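Local coordinates for protein aspartate semialdehyde dehydrogenase (Francisella tularensis subsp. tularensis, PDB 4WOJ) that probably catalyses the NADPH-dependent reductive dephosphorylation of L-aspartyl-4-phosphate to L-aspartate-semialdehyde, a step in the biosynthesis of lysine, methionine and threonine, at residues 305-310 against 328-333. Residues are numbered along the deposited sequence; the frame is centred on the assembly and turned at random.
With NA (sodium ion), chain F.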
loop_
_atom_site.group_PDB
_atom_site.type_symbol
_atom_site.label_atom_id
_atom_site.label_comp_id
_atom_site.label_asym_id
_atom_site.label_seq_id
_atom_site.Cartn_x
_atom_site.Cartn_y
_atom_site.Cartn_z
ATOM N N LYS B 305 -14.743 13.557 3.878
ATOM C CA LYS B 305 -15.822 12.902 3.158
ATOM C C LYS B 305 -15.877 11.466 3.586
ATOM O O LYS B 305 -15.000 10.675 3.262
ATOM C CB LYS B 305 -15.568 13.005 1.666
ATOM C CG LYS B 305 -16.649 12.384 0.838
ATOM C CD LYS B 305 -16.455 12.770 -0.623
ATOM C CE LYS B 305 -17.726 12.537 -1.435
ATOM N NZ LYS B 305 -17.705 11.143 -1.935
ATOM N N VAL B 306 -16.902 11.124 4.342
ATOM C CA VAL B 306 -16.978 9.774 4.844
ATOM C C VAL B 306 -17.547 8.840 3.789
ATOM O O VAL B 306 -18.477 9.167 3.094
ATOM C CB VAL B 306 -17.772 9.693 6.109
ATOM C CG1 VAL B 306 -17.955 8.253 6.511
ATOM C CG2 VAL B 306 -17.050 10.466 7.201
ATOM N N ILE B 307 -16.930 7.691 3.673
ATOM C CA ILE B 307 -17.297 6.709 2.699
ATOM C C ILE B 307 -17.767 5.507 3.473
ATOM O O ILE B 307 -17.004 4.908 4.212
ATOM C CB ILE B 307 -16.087 6.308 1.871
ATOM C CG1 ILE B 307 -15.457 7.529 1.238
ATOM C CG2 ILE B 307 -16.481 5.349 0.787
ATOM C CD1 ILE B 307 -16.411 8.395 0.444
ATOM N N ASP B 308 -19.020 5.149 3.259
ATOM C CA ASP B 308 -19.676 4.106 4.002
ATOM C C ASP B 308 -18.993 2.777 3.770
ATOM O O ASP B 308 -18.540 2.466 2.666
ATOM C CB ASP B 308 -21.157 4.085 3.584
ATOM C CG ASP B 308 -21.916 2.944 4.166
ATOM O OD1 ASP B 308 -22.071 2.885 5.399
ATOM O OD2 ASP B 308 -22.372 2.078 3.386
ATOM N N ASN B 309 -18.916 1.993 4.830
ATOM C CA ASN B 309 -18.087 0.806 4.851
ATOM C C ASN B 309 -18.769 -0.351 4.166
ATOM O O ASN B 309 -19.182 -1.305 4.803
ATOM C CB ASN B 309 -17.749 0.447 6.290
ATOM C CG ASN B 309 -16.626 -0.562 6.400
ATOM O OD1 ASN B 309 -15.886 -0.815 5.451
ATOM N ND2 ASN B 309 -16.491 -1.129 7.559
ATOM N N ASN B 310 -18.864 -0.252 2.847
ATOM C CA ASN B 310 -19.338 -1.352 2.046
ATOM C C ASN B 310 -18.597 -1.334 0.714
ATOM O O ASN B 310 -18.005 -0.334 0.321
ATOM C CB ASN B 310 -20.835 -1.257 1.841
ATOM C CG ASN B 310 -21.216 -0.149 0.891
ATOM O OD1 ASN B 310 -21.145 -0.310 -0.322
ATOM N ND2 ASN B 310 -21.631 0.978 1.435
ATOM N N ASP B 328 -11.500 16.614 -1.853
ATOM C CA ASP B 328 -12.089 15.696 -0.889
ATOM C C ASP B 328 -10.949 14.968 -0.135
ATOM O O ASP B 328 -9.930 14.540 -0.708
ATOM C CB ASP B 328 -13.029 14.662 -1.537
ATOM C CG ASP B 328 -14.119 15.275 -2.465
ATOM O OD1 ASP B 328 -14.657 16.362 -2.246
ATOM O OD2 ASP B 328 -14.503 14.606 -3.438
ATOM N N ILE B 329 -11.131 14.872 1.168
ATOM C CA ILE B 329 -10.339 14.020 2.037
ATOM C C ILE B 329 -11.253 12.816 2.260
ATOM O O ILE B 329 -12.126 12.834 3.137
ATOM C CB ILE B 329 -10.023 14.763 3.387
ATOM C CG1 ILE B 329 -9.276 16.055 3.097
ATOM C CG2 ILE B 329 -9.215 13.909 4.342
ATOM C CD1 ILE B 329 -8.002 15.837 2.289
ATOM N N ALA B 330 -11.112 11.792 1.438
ATOM C CA ALA B 330 -11.971 10.631 1.622
ATOM C C ALA B 330 -11.440 9.743 2.777
ATOM O O ALA B 330 -10.240 9.626 3.020
ATOM C CB ALA B 330 -12.099 9.848 0.344
ATOM N N ILE B 331 -12.358 9.170 3.524
ATOM C CA ILE B 331 -11.984 8.348 4.673
ATOM C C ILE B 331 -13.035 7.327 4.948
ATOM O O ILE B 331 -14.211 7.648 5.055
ATOM C CB ILE B 331 -11.765 9.204 5.904
ATOM C CG1 ILE B 331 -11.632 8.294 7.161
ATOM C CG2 ILE B 331 -12.858 10.215 6.047
ATOM C CD1 ILE B 331 -11.097 9.027 8.341
ATOM N N GLY B 332 -12.627 6.084 5.001
ATOM C CA GLY B 332 -13.582 4.987 5.064
ATOM C C GLY B 332 -13.025 3.765 5.728
ATOM O O GLY B 332 -11.991 3.820 6.332
ATOM N N ARG B 333 -13.752 2.666 5.617
ATOM C CA ARG B 333 -13.382 1.426 6.223
ATOM C C ARG B 333 -13.253 1.660 7.739
ATOM O O ARG B 333 -12.475 1.023 8.408
ATOM C CB ARG B 333 -12.095 0.873 5.610
ATOM C CG ARG B 333 -12.150 0.618 4.102
ATOM C CD ARG B 333 -13.176 -0.424 3.674
ATOM N NE ARG B 333 -13.340 -1.475 4.680
ATOM C CZ ARG B 333 -12.556 -2.545 4.848
ATOM N NH1 ARG B 333 -11.492 -2.754 4.085
ATOM N NH2 ARG B 333 -12.841 -3.425 5.813
HETATM NA NA NA F . -20.360 9.726 3.092
HETATM O O HOH W 1 -15.182 2.668 3.136
HETATM O O HOH W 2 -19.863 9.916 0.969
#
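A parallel strand pair at one margin of the mixed sheet of the dimerisation domain pairs the strand through K305 and V306 with that of I329–R333, neighbouring strands joined through helices 311-317 and 320-323 in a beta-alpha-beta crossover. Three backbone bonds establish the register: K305 N to I329 O (2.8 Å), I331 N to K305 O (3.1 Å) and I307 N to I331 O (3.1 Å). The pairing then loosens. Where R333 N would meet I307 O, a water intervenes; its oxygen lies 2.9 Å from R333 N, from which it accepts, and it donates to I307 O. On the face bearing K305, I307 and A330, I307 CG1 lies 4.2 Å from A330 CB, with L318 packed against both residues. V306 and I331 occupy the other face, which packs against helix 290-298, both touching I297. The V306 carbonyl is turned away from I331 and binds a sodium ion through its O at 2.0 Å.

Beyond the strand, N309 and R333 meet close to the second subunit. With chi1 at -166°, N309 swings its amide away from its own backbone N and carries OD1 to the edge of the R333 guanidinium, while R333 folds back through bends at chi2 and chi3, bringing amide and guanidinium nearly coplanar, 24° apart. E244 of the second subunit forms a salt bridge with R333 NH2, and G239 O of that subunit accepts from both N309 ND2 and R333 NH2, so the intrachain pair is also part of the dimer interface. Within the chain, R333 NE donates to N309 OD1 at 2.7 Å, with an N-H...O angle of 144°.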